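Local coordinates for protein shikimate 5-dehydrogenase AroE (5-dehydroshikimate reductase) (Mycobacterium tuberculosis, PDB 4P4G) that binds shikimate and probably catalyses the NADP-dependent interconversion of 3-dehydroshikimate and shikimate, the fourth of seven steps toward chorismate, at residues 144-149 and 166-171; 114-119 and 185-190; 203-208 and 223-228; 17-22 and 213-218; 21-26 and 262-267. One frame throughout, in Å; residues are numbered along the deposited sequence.

Interaction 1: 144-149 and 166-171. With SO4 (sulfate ion), chain J.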
# COMPACT_ATOMS: atom_id res chain seq x y z
N ILE A 144 -0.46 15.36 9.87
CA ILE A 144 0.15 14.05 9.84
C ILE A 144 1.52 14.12 10.49
O ILE A 144 2.31 15.01 10.18
CB ILE A 144 0.31 13.55 8.39
CG1 ILE A 144 -1.07 13.27 7.78
CG2 ILE A 144 1.23 12.30 8.36
CD1 ILE A 144 -1.05 13.08 6.25
N THR A 145 1.80 13.20 11.41
CA THR A 145 3.15 13.07 11.93
C THR A 145 3.78 11.83 11.30
O THR A 145 3.20 10.74 11.34
CB THR A 145 3.15 12.99 13.48
OG1 THR A 145 2.62 14.21 14.04
CG2 THR A 145 4.57 12.77 14.03
N VAL A 146 4.95 11.99 10.69
CA VAL A 146 5.67 10.87 10.08
C VAL A 146 6.74 10.38 11.06
O VAL A 146 7.58 11.15 11.50
CB VAL A 146 6.36 11.29 8.77
CG1 VAL A 146 7.26 10.17 8.23
CG2 VAL A 146 5.32 11.69 7.74
N VAL A 147 6.68 9.09 11.39
CA VAL A 147 7.65 8.49 12.30
C VAL A 147 8.43 7.46 11.50
O VAL A 147 7.87 6.51 11.01
CB VAL A 147 6.96 7.76 13.48
CG1 VAL A 147 7.99 7.27 14.49
CG2 VAL A 147 5.95 8.66 14.16
N ALA A 148 9.74 7.65 11.38
CA ALA A 148 10.53 6.70 10.61
C ALA A 148 11.95 6.64 11.13
O ALA A 148 12.38 7.53 11.87
CB ALA A 148 10.52 7.06 9.13
N ARG A 149 12.67 5.60 10.73
CA ARG A 149 14.07 5.45 11.11
C ARG A 149 14.95 6.32 10.22
O ARG A 149 16.01 6.78 10.64
CB ARG A 149 14.50 3.99 11.01
CG ARG A 149 13.77 3.05 11.98
CD ARG A 149 14.18 1.61 11.75
NE ARG A 149 13.51 1.04 10.58
CZ ARG A 149 13.79 -0.17 10.08
NH1 ARG A 149 14.73 -0.92 10.64
NH2 ARG A 149 13.12 -0.61 9.02
N VAL A 166 -1.61 19.48 3.90
CA VAL A 166 -1.70 18.96 5.26
C VAL A 166 -0.47 19.36 6.08
O VAL A 166 0.65 19.19 5.61
CB VAL A 166 -1.83 17.42 5.26
CG1 VAL A 166 -1.81 16.88 6.67
CG2 VAL A 166 -3.12 17.01 4.57
N ALA A 167 -0.69 19.87 7.29
CA ALA A 167 0.42 20.18 8.20
C ALA A 167 1.11 18.89 8.60
O ALA A 167 0.51 18.01 9.23
CB ALA A 167 -0.07 20.93 9.44
N THR A 168 2.38 18.75 8.22
CA THR A 168 3.08 17.48 8.42
C THR A 168 4.39 17.75 9.16
O THR A 168 5.00 18.81 8.99
CB THR A 168 3.34 16.77 7.06
OG1 THR A 168 2.10 16.67 6.34
CG2 THR A 168 3.90 15.36 7.24
N ARG A 169 4.82 16.82 10.02
CA ARG A 169 6.11 16.95 10.69
C ARG A 169 6.70 15.58 10.93
O ARG A 169 6.02 14.55 10.82
CB ARG A 169 5.97 17.70 12.02
CG ARG A 169 5.37 16.83 13.12
CD ARG A 169 4.93 17.65 14.33
NE ARG A 169 3.95 16.89 15.12
CZ ARG A 169 4.26 15.98 16.03
NH1 ARG A 169 5.54 15.69 16.30
NH2 ARG A 169 3.30 15.34 16.68
N PHE A 170 8.00 15.56 11.25
CA PHE A 170 8.73 14.33 11.52
C PHE A 170 8.93 14.14 13.01
O PHE A 170 9.20 15.10 13.73
CB PHE A 170 10.09 14.38 10.82
CG PHE A 170 11.07 13.35 11.31
CD1 PHE A 170 10.83 11.99 11.11
CD2 PHE A 170 12.24 13.73 11.93
CE1 PHE A 170 11.73 11.04 11.55
CE2 PHE A 170 13.16 12.78 12.38
CZ PHE A 170 12.90 11.43 12.18
N CYS A 171 8.79 12.89 13.46
CA CYS A 171 9.08 12.51 14.84
C CYS A 171 9.95 11.26 14.84
O CYS A 171 9.58 10.24 14.26
CB CYS A 171 7.78 12.23 15.60
SG CYS A 171 7.99 11.69 17.32
S SO4 J . 11.87 3.33 7.95
O1 SO4 J . 11.29 3.30 9.30
O2 SO4 J . 12.43 4.65 7.65
O3 SO4 J . 12.96 2.34 7.88
O4 SO4 J . 10.88 2.95 6.93
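Ile144 N donates to Ala167 O (2.9 Å) and Ile144 O accepts from Arg169 N (3.1 Å), the first two rungs of a parallel strand ladder. Val146 supplies the next two: its N gives to Arg169 O (2.8 Å) and its O takes the N-H of Cys171 (2.9 Å). On one face, the Arg169 guanidinium lies over Thr145 CG2, while Thr145 OG1 sits 3.0 Å from Arg169 NH2 at an angle too poor for a hydrogen bond; Thr145 CG2 also meets Cys171 CB. The side chains of Ile144 and Val166 cross at about a right angle, CG1 to CG1, and Val146 CG2 meets Thr168 CG2. Phe170 CG is anti to its backbone N (chi1 164°), which sends the ring across toward the end of 144-148, where Phe170 CE1 meets Ala148 O (3.6 Å) near the ring plane. The two strands and helix 151-163 form a beta-alpha-beta unit of the Rossmann-like nucleotide domain, with 167-172 at the sheet edge. Helix 151-163 packs on Val146 and Phe170, helix 129-139 on Ile144 and Val166. Past the strand, Arg149 N donates to sulfate O1 (3.0 Å); Ser125 and Asn150 also hold this ion, probably a crystallisation component.

Interaction 2: 114-119 and 185-190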
# COMPACT_ATOMS: atom_id res chain seq x y z
N GLY A 114 -12.02 4.26 5.38
CA GLY A 114 -13.39 4.71 5.23
C GLY A 114 -13.56 6.20 5.51
O GLY A 114 -14.12 6.94 4.70
N ALA A 115 -13.07 6.63 6.67
CA ALA A 115 -13.11 8.04 7.06
C ALA A 115 -11.98 8.34 8.03
O ALA A 115 -11.51 7.45 8.75
CB ALA A 115 -14.45 8.39 7.70
N ALA A 116 -11.53 9.59 8.04
CA ALA A 116 -10.52 10.10 8.97
C ALA A 116 -10.54 11.62 8.85
O ALA A 116 -10.66 12.14 7.74
CB ALA A 116 -9.15 9.57 8.62
N ALA A 117 -10.42 12.33 9.96
CA ALA A 117 -10.63 13.78 9.92
C ALA A 117 -9.76 14.60 10.86
O ALA A 117 -9.82 15.83 10.86
CB ALA A 117 -12.10 14.09 10.17
N GLY A 118 -8.94 13.92 11.66
CA GLY A 118 -8.18 14.61 12.69
C GLY A 118 -6.68 14.45 12.54
O GLY A 118 -6.14 14.60 11.45
N HIS A 119 -6.01 14.15 13.65
CA HIS A 119 -4.57 13.99 13.64
C HIS A 119 -4.23 12.55 13.28
O HIS A 119 -4.88 11.62 13.78
CB HIS A 119 -3.99 14.33 15.01
CG HIS A 119 -4.50 15.62 15.58
ND1 HIS A 119 -4.17 16.85 15.05
CD2 HIS A 119 -5.31 15.87 16.63
CE1 HIS A 119 -4.76 17.80 15.74
NE2 HIS A 119 -5.46 17.24 16.71
N ALA A 185 -2.94 11.70 18.24
CA ALA A 185 -3.41 11.12 16.99
C ALA A 185 -4.66 10.25 17.15
O ALA A 185 -4.88 9.63 18.19
CB ALA A 185 -2.30 10.34 16.33
N GLU A 186 -5.46 10.20 16.09
CA GLU A 186 -6.69 9.41 16.10
C GLU A 186 -6.59 8.19 15.19
O GLU A 186 -7.38 7.26 15.31
CB GLU A 186 -7.87 10.30 15.70
CG GLU A 186 -7.99 11.53 16.59
CD GLU A 186 -8.65 12.71 15.90
OE1 GLU A 186 -7.99 13.76 15.77
OE2 GLU A 186 -9.83 12.56 15.48
N VAL A 187 -5.61 8.20 14.30
CA VAL A 187 -5.40 7.09 13.38
C VAL A 187 -3.92 6.89 13.14
O VAL A 187 -3.16 7.85 13.07
CB VAL A 187 -6.19 7.28 12.05
CG1 VAL A 187 -5.76 8.54 11.35
CG2 VAL A 187 -6.03 6.09 11.14
N LEU A 188 -3.52 5.63 13.05
CA LEU A 188 -2.14 5.25 12.77
C LEU A 188 -2.12 4.34 11.54
O LEU A 188 -2.81 3.32 11.50
CB LEU A 188 -1.58 4.51 13.99
CG LEU A 188 -0.24 3.80 13.91
CD1 LEU A 188 0.83 4.80 13.58
CD2 LEU A 188 0.06 3.09 15.24
N VAL A 189 -1.34 4.71 10.53
CA VAL A 189 -1.11 3.81 9.40
C VAL A 189 0.32 3.31 9.47
O VAL A 189 1.27 4.11 9.38
CB VAL A 189 -1.37 4.48 8.05
CG1 VAL A 189 -1.13 3.47 6.93
CG2 VAL A 189 -2.79 5.06 7.99
N SER A 190 0.49 2.00 9.62
CA SER A 190 1.85 1.44 9.77
C SER A 190 2.35 0.79 8.50
O SER A 190 1.72 -0.15 7.98
CB SER A 190 1.90 0.43 10.91
OG SER A 190 3.21 -0.10 11.02
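His119 and Glu186 are joined by two hydrogen bonds that satisfy both backbone polar atoms of His119. His119 O accepts the backbone N-H of Glu186 (2.8 Å) in an almost straight bond, 177° at the hydrogen. His119 N donates in turn to the carboxylate atom Glu186 OE1 (2.9 Å). That oxygen is approached from above the carboxylate plane. The side chain gets there by turning CG anti to its own carbonyl carbon (chi1 -56°) and running extended beyond it, back toward the 114-119 backbone. Gly118 CA lies 3.2 Å from Glu186 OE1, and the absence of a side chain lets the carboxylate come this close. The imidazole of His119 stands across the carboxylate, the two planes 74° apart, with His119 CD2 3.5 Å from Glu186 OE1; its nitrogens make no bond to Glu186. The contact lies where the loop after helix 105-113 runs into strand 119-123, beside the start of strand 187-190, its parallel neighbour in the Rossmann-type sheet. Farther along, Val187 and Val189 take up the backbone bonding with Leu121. The apolar share is slight: Ala116 CB approaches Val187 CG1 at 4.5 Å. Val187 also packs on Leu113 of helix 105-113, and Ala116 on Leu139 and Val141, while the Gly118 backbone is bonded to that of Thr142.

Interaction 3: 203-208 and 223-228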
# COMPACT_ATOMS: atom_id res chain seq x y z
N THR A 203 3.93 1.67 23.28
CA THR A 203 3.74 3.11 23.13
C THR A 203 2.63 3.42 22.12
O THR A 203 1.81 4.32 22.33
CB THR A 203 5.05 3.78 22.69
OG1 THR A 203 6.03 3.57 23.72
CG2 THR A 203 4.85 5.27 22.49
N LEU A 204 2.62 2.67 21.02
CA LEU A 204 1.64 2.86 19.95
C LEU A 204 0.25 2.31 20.28
O LEU A 204 -0.73 2.69 19.63
CB LEU A 204 2.16 2.23 18.66
CG LEU A 204 3.48 2.75 18.07
CD1 LEU A 204 3.96 1.76 17.01
CD2 LEU A 204 3.30 4.14 17.48
N ALA A 205 0.16 1.44 21.29
CA ALA A 205 -1.08 0.69 21.56
C ALA A 205 -2.29 1.58 21.83
O ALA A 205 -3.43 1.15 21.65
CB ALA A 205 -0.87 -0.28 22.71
N ALA A 206 -2.02 2.80 22.27
CA ALA A 206 -3.08 3.73 22.66
C ALA A 206 -3.80 4.41 21.50
O ALA A 206 -4.72 5.19 21.72
CB ALA A 206 -2.51 4.78 23.61
N ILE A 207 -3.40 4.11 20.27
CA ILE A 207 -4.02 4.75 19.10
C ILE A 207 -5.44 4.21 18.92
O ILE A 207 -5.67 3.01 19.06
CB ILE A 207 -3.19 4.54 17.82
CG1 ILE A 207 -3.59 5.53 16.72
CG2 ILE A 207 -3.30 3.12 17.30
CD1 ILE A 207 -2.94 6.89 16.89
N PRO A 208 -6.40 5.11 18.63
CA PRO A 208 -7.80 4.68 18.50
C PRO A 208 -8.08 3.77 17.29
O PRO A 208 -8.97 2.91 17.36
CB PRO A 208 -8.55 6.01 18.33
CG PRO A 208 -7.66 7.03 18.99
CD PRO A 208 -6.27 6.58 18.67
N ALA A 223 -0.70 -4.99 16.04
CA ALA A 223 -2.15 -5.22 15.98
C ALA A 223 -2.68 -5.85 17.27
O ALA A 223 -3.75 -5.49 17.74
CB ALA A 223 -2.50 -6.07 14.77
N ALA A 224 -1.93 -6.79 17.84
CA ALA A 224 -2.35 -7.41 19.10
C ALA A 224 -2.40 -6.38 20.23
O ALA A 224 -3.28 -6.44 21.09
CB ALA A 224 -1.43 -8.56 19.47
N ALA A 225 -1.44 -5.47 20.23
CA ALA A 225 -1.35 -4.44 21.26
C ALA A 225 -2.51 -3.44 21.19
O ALA A 225 -3.15 -3.14 22.20
CB ALA A 225 -0.01 -3.71 21.15
N VAL A 226 -2.74 -2.90 20.00
CA VAL A 226 -3.85 -1.98 19.77
C VAL A 226 -5.19 -2.65 20.09
O VAL A 226 -6.03 -2.08 20.79
CB VAL A 226 -3.85 -1.45 18.31
CG1 VAL A 226 -5.10 -0.64 18.03
CG2 VAL A 226 -2.61 -0.61 18.06
N GLY A 227 -5.38 -3.87 19.58
CA GLY A 227 -6.61 -4.61 19.83
C GLY A 227 -6.85 -4.81 21.31
O GLY A 227 -7.97 -4.60 21.82
N SER A 228 -5.81 -5.22 22.03
CA SER A 228 -5.93 -5.42 23.47
C SER A 228 -6.31 -4.13 24.21
O SER A 228 -7.05 -4.17 25.19
CB SER A 228 -4.63 -5.99 24.03
OG SER A 228 -4.83 -6.49 25.34
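Val226 faces the turn at 204-207 with both of its methyl groups. Val226 CG2 reaches Ile207 CG2 at 3.9 Å, the two branched side chains slanting across one another, and comes 4.0 Å from Ala205 CA. Val226 CG1, anti to the backbone N (chi1 173°), is carried to the carbonyl side of Ile207, where it rests 3.8 Å from Ile207 O. Of its side chain, Ile207 offers the short branch CG2, whereas the longer CG1 arm leads away from the helix. One residue back on the helix, Ala225 CB points at the turn and meets Ala205 CB at 3.9 Å; Ala205 CB also touches Ala225 O (3.7 Å). No hydrogen bond joins the segments. The type I turn keeps its own bond, Ile207 N to Leu204 O (3.1 Å), and this sets Ala205 and Ile207 against the same stretch of helix. Behind the turn, Leu204 packs on helix 178-184, and both Leu204 and Ile207 rest on Leu188 of strand 187-190; Val226 also touches Val233, so helix 221-229 packs on both the turn and edge strand 232-234.

Interaction 4: 17-22 and 213-218. With SKM ((3R,4S,5R)-3,4,5-trihydroxycyclohex-1-ene-1-carboxylic acid), chain C.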
# COMPACT_ATOMS: atom_id res chain seq x y z
N HIS A 17 4.05 -15.14 -0.04
CA HIS A 17 2.90 -14.86 0.82
C HIS A 17 1.77 -14.09 0.14
O HIS A 17 0.68 -13.97 0.71
CB HIS A 17 3.36 -13.99 1.99
CG HIS A 17 3.70 -12.59 1.57
ND1 HIS A 17 4.90 -12.26 0.98
CD2 HIS A 17 2.98 -11.44 1.63
CE1 HIS A 17 4.91 -10.97 0.70
NE2 HIS A 17 3.76 -10.45 1.08
N SER A 18 2.01 -13.53 -1.04
CA SER A 18 1.06 -12.58 -1.61
C SER A 18 -0.30 -13.19 -1.86
O SER A 18 -0.39 -14.27 -2.44
CB SER A 18 1.59 -11.97 -2.91
OG SER A 18 0.59 -11.16 -3.51
N ARG A 19 -1.36 -12.51 -1.41
CA ARG A 19 -2.73 -12.94 -1.71
C ARG A 19 -3.34 -12.16 -2.89
O ARG A 19 -4.54 -12.25 -3.13
CB ARG A 19 -3.63 -12.81 -0.48
CG ARG A 19 -3.15 -13.54 0.77
CD ARG A 19 -2.78 -14.97 0.51
NE ARG A 19 -2.87 -15.80 1.71
CZ ARG A 19 -1.95 -15.85 2.68
NH1 ARG A 19 -0.85 -15.10 2.61
NH2 ARG A 19 -2.14 -16.64 3.72
N SER A 20 -2.53 -11.39 -3.61
CA SER A 20 -3.01 -10.74 -4.83
C SER A 20 -3.58 -11.69 -5.87
O SER A 20 -4.61 -11.36 -6.48
CB SER A 20 -1.92 -9.88 -5.46
OG SER A 20 -1.87 -8.62 -4.84
N PRO A 21 -2.91 -12.84 -6.13
CA PRO A 21 -3.46 -13.72 -7.18
C PRO A 21 -4.87 -14.18 -6.87
O PRO A 21 -5.68 -14.23 -7.78
CB PRO A 21 -2.51 -14.92 -7.18
CG PRO A 21 -1.20 -14.38 -6.66
CD PRO A 21 -1.64 -13.38 -5.60
N GLN A 22 -5.15 -14.52 -5.61
CA GLN A 22 -6.48 -14.96 -5.22
C GLN A 22 -7.53 -13.91 -5.60
O GLN A 22 -8.60 -14.26 -6.14
CB GLN A 22 -6.54 -15.26 -3.72
CG GLN A 22 -5.85 -16.57 -3.31
CD GLN A 22 -4.41 -16.39 -2.89
OE1 GLN A 22 -3.67 -15.58 -3.46
NE2 GLN A 22 -3.99 -17.17 -1.89
N ALA A 213 -0.36 -2.25 7.22
CA ALA A 213 -0.17 -2.71 5.84
C ALA A 213 0.16 -4.20 5.76
O ALA A 213 -0.06 -4.85 4.73
CB ALA A 213 0.90 -1.89 5.14
N ILE A 214 0.70 -4.74 6.85
CA ILE A 214 1.09 -6.15 6.91
C ILE A 214 -0.15 -7.05 7.00
O ILE A 214 -1.12 -6.71 7.69
CB ILE A 214 1.98 -6.42 8.15
CG1 ILE A 214 3.28 -5.62 8.09
CG2 ILE A 214 2.27 -7.93 8.30
CD1 ILE A 214 4.12 -5.89 6.86
N TYR A 215 -0.13 -8.19 6.32
CA TYR A 215 -1.22 -9.15 6.47
C TYR A 215 -0.76 -10.60 6.71
O TYR A 215 -1.58 -11.46 6.98
CB TYR A 215 -2.23 -9.06 5.31
CG TYR A 215 -1.70 -9.36 3.91
CD1 TYR A 215 -1.54 -10.66 3.47
CD2 TYR A 215 -1.43 -8.32 3.03
CE1 TYR A 215 -1.08 -10.93 2.18
CE2 TYR A 215 -0.98 -8.58 1.74
CZ TYR A 215 -0.81 -9.88 1.33
OH TYR A 215 -0.36 -10.13 0.05
N ASP A 216 0.54 -10.86 6.61
CA ASP A 216 1.05 -12.22 6.77
C ASP A 216 2.49 -12.12 7.27
O ASP A 216 3.32 -11.47 6.62
CB ASP A 216 0.98 -12.97 5.44
CG ASP A 216 1.16 -14.49 5.58
OD1 ASP A 216 1.56 -14.97 6.66
OD2 ASP A 216 0.91 -15.20 4.59
N PRO A 217 2.80 -12.70 8.44
CA PRO A 217 1.84 -13.38 9.33
C PRO A 217 0.92 -12.41 10.06
O PRO A 217 1.20 -11.22 10.15
CB PRO A 217 2.73 -14.14 10.32
CG PRO A 217 4.07 -13.50 10.23
CD PRO A 217 4.20 -12.93 8.84
N TRP A 218 -0.20 -12.93 10.54
CA TRP A 218 -1.18 -12.11 11.21
C TRP A 218 -1.64 -12.85 12.46
O TRP A 218 -1.78 -14.07 12.43
CB TRP A 218 -2.36 -11.84 10.26
CG TRP A 218 -3.32 -10.89 10.82
CD1 TRP A 218 -4.53 -11.18 11.39
CD2 TRP A 218 -3.16 -9.47 10.91
NE1 TRP A 218 -5.13 -10.02 11.82
CE2 TRP A 218 -4.31 -8.96 11.55
CE3 TRP A 218 -2.15 -8.57 10.52
CZ2 TRP A 218 -4.48 -7.59 11.80
CZ3 TRP A 218 -2.33 -7.22 10.77
CH2 TRP A 218 -3.48 -6.74 11.40
O12 SKM C . 0.35 -2.38 -3.38
C8 SKM C . 0.08 -3.76 -3.13
C6 SKM C . 0.73 -4.13 -1.83
O7 SKM C . 2.06 -3.67 -1.78
C5 SKM C . 0.73 -5.57 -1.71
C4 SKM C . 0.50 -6.46 -2.67
C1 SKM C . 0.57 -7.94 -2.35
O2 SKM C . 0.29 -8.77 -3.23
O3 SKM C . 0.91 -8.34 -1.22
C10 SKM C . 0.16 -6.05 -4.14
C9 SKM C . 0.56 -4.55 -4.31
O11 SKM C . -0.08 -4.13 -5.46
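Tyr215 reaches across to the loop before helix 20-30, and its hydroxyl is gripped from two directions. Tyr215 OH accepts the N-H of Arg19 N (3.0 Å, 163°). Tyr215 OH also donates to carboxylate oxygen SKM O3 of shikimate (2.5 Å). The second carboxylate oxygen, SKM O2, takes bonds from Ser20 OG (2.7 Å) and from Ser18 OG, the latter so short that its exact length is doubtful. Ser18 OG also accepts from Ser20 N, an ST turn that fixes the hydroxyl beside the ligand. Ser18 CA and His17 O lie at the edge of the phenol ring. Arg19 CG approaches Tyr215 CE1 at 3.6 Å, so this half is closely packed. The outer half is more open and rests on charge. Arg19 bends at chi2 (-50°), bringing Arg19 NH1 2.7 Å from Asp216 OD2 in a salt bridge whose N-H...O is nearly straight. The carboxylate oxygen lies in the guanidinium plane and is met on its anti side. Arg19 NH1 also donates to His17 O on a lone pair (2.7 Å), tying the loop to itself. The imidazole of His17 is only loosely applied, oblique to the tyrosine ring. Lys69, Asn90, Asp105 and Gln247 help complete the site. Segment 17-22 belongs to the substrate-binding domain and 213-218 follows a strand of the nucleotide-domain sheet, an interdomain pocket characteristic of shikimate dehydrogenases.

Interaction 5: 21-26 and 262-267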
# COMPACT_ATOMS: atom_id res chain seq x y z
N PRO A 21 -2.91 -12.84 -6.13
CA PRO A 21 -3.46 -13.72 -7.18
C PRO A 21 -4.87 -14.18 -6.87
O PRO A 21 -5.68 -14.23 -7.78
CB PRO A 21 -2.51 -14.92 -7.18
CG PRO A 21 -1.20 -14.38 -6.66
CD PRO A 21 -1.64 -13.38 -5.60
N GLN A 22 -5.15 -14.52 -5.61
CA GLN A 22 -6.48 -14.96 -5.22
C GLN A 22 -7.53 -13.91 -5.60
O GLN A 22 -8.60 -14.26 -6.14
CB GLN A 22 -6.54 -15.26 -3.72
CG GLN A 22 -5.85 -16.57 -3.31
CD GLN A 22 -4.41 -16.39 -2.89
OE1 GLN A 22 -3.67 -15.58 -3.46
NE2 GLN A 22 -3.99 -17.17 -1.89
N LEU A 23 -7.22 -12.64 -5.35
CA LEU A 23 -8.18 -11.56 -5.62
C LEU A 23 -8.34 -11.30 -7.11
O LEU A 23 -9.44 -11.14 -7.61
CB LEU A 23 -7.76 -10.26 -4.93
CG LEU A 23 -7.78 -10.27 -3.41
CD1 LEU A 23 -7.53 -8.86 -2.89
CD2 LEU A 23 -9.11 -10.81 -2.90
N HIS A 24 -7.22 -11.25 -7.83
CA HIS A 24 -7.29 -10.97 -9.25
C HIS A 24 -7.92 -12.12 -10.03
O HIS A 24 -8.72 -11.89 -10.93
CB HIS A 24 -5.89 -10.69 -9.80
CG HIS A 24 -5.41 -9.31 -9.54
ND1 HIS A 24 -5.37 -8.33 -10.52
CD2 HIS A 24 -4.94 -8.72 -8.41
CE1 HIS A 24 -4.90 -7.22 -10.01
NE2 HIS A 24 -4.62 -7.42 -8.73
N LEU A 25 -7.57 -13.36 -9.68
CA LEU A 25 -8.13 -14.50 -10.40
C LEU A 25 -9.64 -14.59 -10.17
O LEU A 25 -10.39 -14.88 -11.10
CB LEU A 25 -7.42 -15.81 -10.02
CG LEU A 25 -5.99 -15.86 -10.57
CD1 LEU A 25 -5.22 -17.01 -9.96
CD2 LEU A 25 -6.00 -15.95 -12.10
N ALA A 26 -10.08 -14.31 -8.95
CA ALA A 26 -11.50 -14.21 -8.65
C ALA A 26 -12.18 -13.16 -9.53
O ALA A 26 -13.26 -13.40 -10.07
CB ALA A 26 -11.71 -13.90 -7.18
N THR A 262 -14.62 -9.25 -2.90
CA THR A 262 -14.84 -9.24 -1.46
C THR A 262 -15.11 -10.65 -0.96
O THR A 262 -14.61 -11.06 0.09
CB THR A 262 -15.99 -8.29 -1.08
OG1 THR A 262 -15.69 -6.97 -1.52
CG2 THR A 262 -16.18 -8.28 0.43
N CYS A 263 -15.88 -11.42 -1.73
CA CYS A 263 -16.06 -12.84 -1.41
C CYS A 263 -14.76 -13.64 -1.45
O CYS A 263 -14.58 -14.59 -0.68
CB CYS A 263 -17.08 -13.46 -2.35
SG CYS A 263 -18.73 -12.84 -2.07
N ALA A 264 -13.86 -13.30 -2.37
CA ALA A 264 -12.57 -13.99 -2.44
C ALA A 264 -11.76 -13.70 -1.19
O ALA A 264 -11.09 -14.58 -0.65
CB ALA A 264 -11.80 -13.58 -3.67
N LEU A 265 -11.81 -12.45 -0.72
CA LEU A 265 -11.06 -12.07 0.46
C LEU A 265 -11.57 -12.87 1.66
O LEU A 265 -10.78 -13.31 2.50
CB LEU A 265 -11.17 -10.56 0.72
CG LEU A 265 -10.09 -9.97 1.63
CD1 LEU A 265 -8.82 -9.67 0.85
CD2 LEU A 265 -10.59 -8.72 2.32
N ALA A 266 -12.88 -13.08 1.71
CA ALA A 266 -13.49 -13.84 2.81
C ALA A 266 -13.15 -15.32 2.74
O ALA A 266 -13.25 -16.03 3.75
CB ALA A 266 -15.01 -13.64 2.82
N ALA A 267 -12.76 -15.79 1.55
CA ALA A 267 -12.44 -17.21 1.34
C ALA A 267 -10.98 -17.54 1.65
O ALA A 267 -10.59 -18.71 1.63
CB ALA A 267 -12.79 -17.62 -0.08
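Leu23 and Ala26, one turn apart on helix 20-30, pack against Ala264 and Leu265 of helix 258-267. The contact is apolar. Methyl against methyl, Ala26 CB meets Ala264 CB at 3.5 Å; both CB atoms point toward the opposite helix, and these small side chains let the backbones draw near, Leu23 CA lying 5.9 Å from Ala264 CA. Leu23 CD2 fits against Ala264 CB (3.9 Å), Leu265 CD1 (3.9 Å) and the backbone at Leu265 N (3.8 Å). Leu265 CG is anti to the backbone N (chi1 -161°), placing CD1 against both methyls of Leu23. In the helix geometry, the short segments run roughly antiparallel at 143°, their axes 8.8 Å apart. His24 and Thr262 find their partners outside the contact: His24 bonds Tyr28 and Gln247 and stacks on Tyr38, while Thr262 OG1 bonds Arg258 O. Leu240 of helix 236-252 packs on Leu23, and Gln238 on Leu265. With no hydrogen bond or salt bridge between the segments, the near-terminal helix is held to the substrate-binding domain here without a directional bond, by shape and burial of methyl groups.

Interaction 4 touches the ligand directly; interaction 5 continues from it along helix 20-30, sharing Pro21 and Gln22, with centres 12 Å apart. In interaction 5 the side chain of Leu23 is about 8 Å from the bound SKM (shikimate). Interactions 1 and 2 belong to the same parallel sheet, centres 13 Å apart, and interaction 1 lies across the chain's centre from interaction 4, about 27 Å between centres. Interaction 2 abuts interaction 3, Leu188 CB lying 3.5 Å from Ile207 CG1. It also meets interaction 4 through a probable hydrogen bond from Ala213 N to Ser190 O (3.1 Å), linking the end of strand 187-190 to the segment that carries Tyr215. Trp218 CH2 packs on Ala223 CB (3.6 Å), joining interactions 4 and 3.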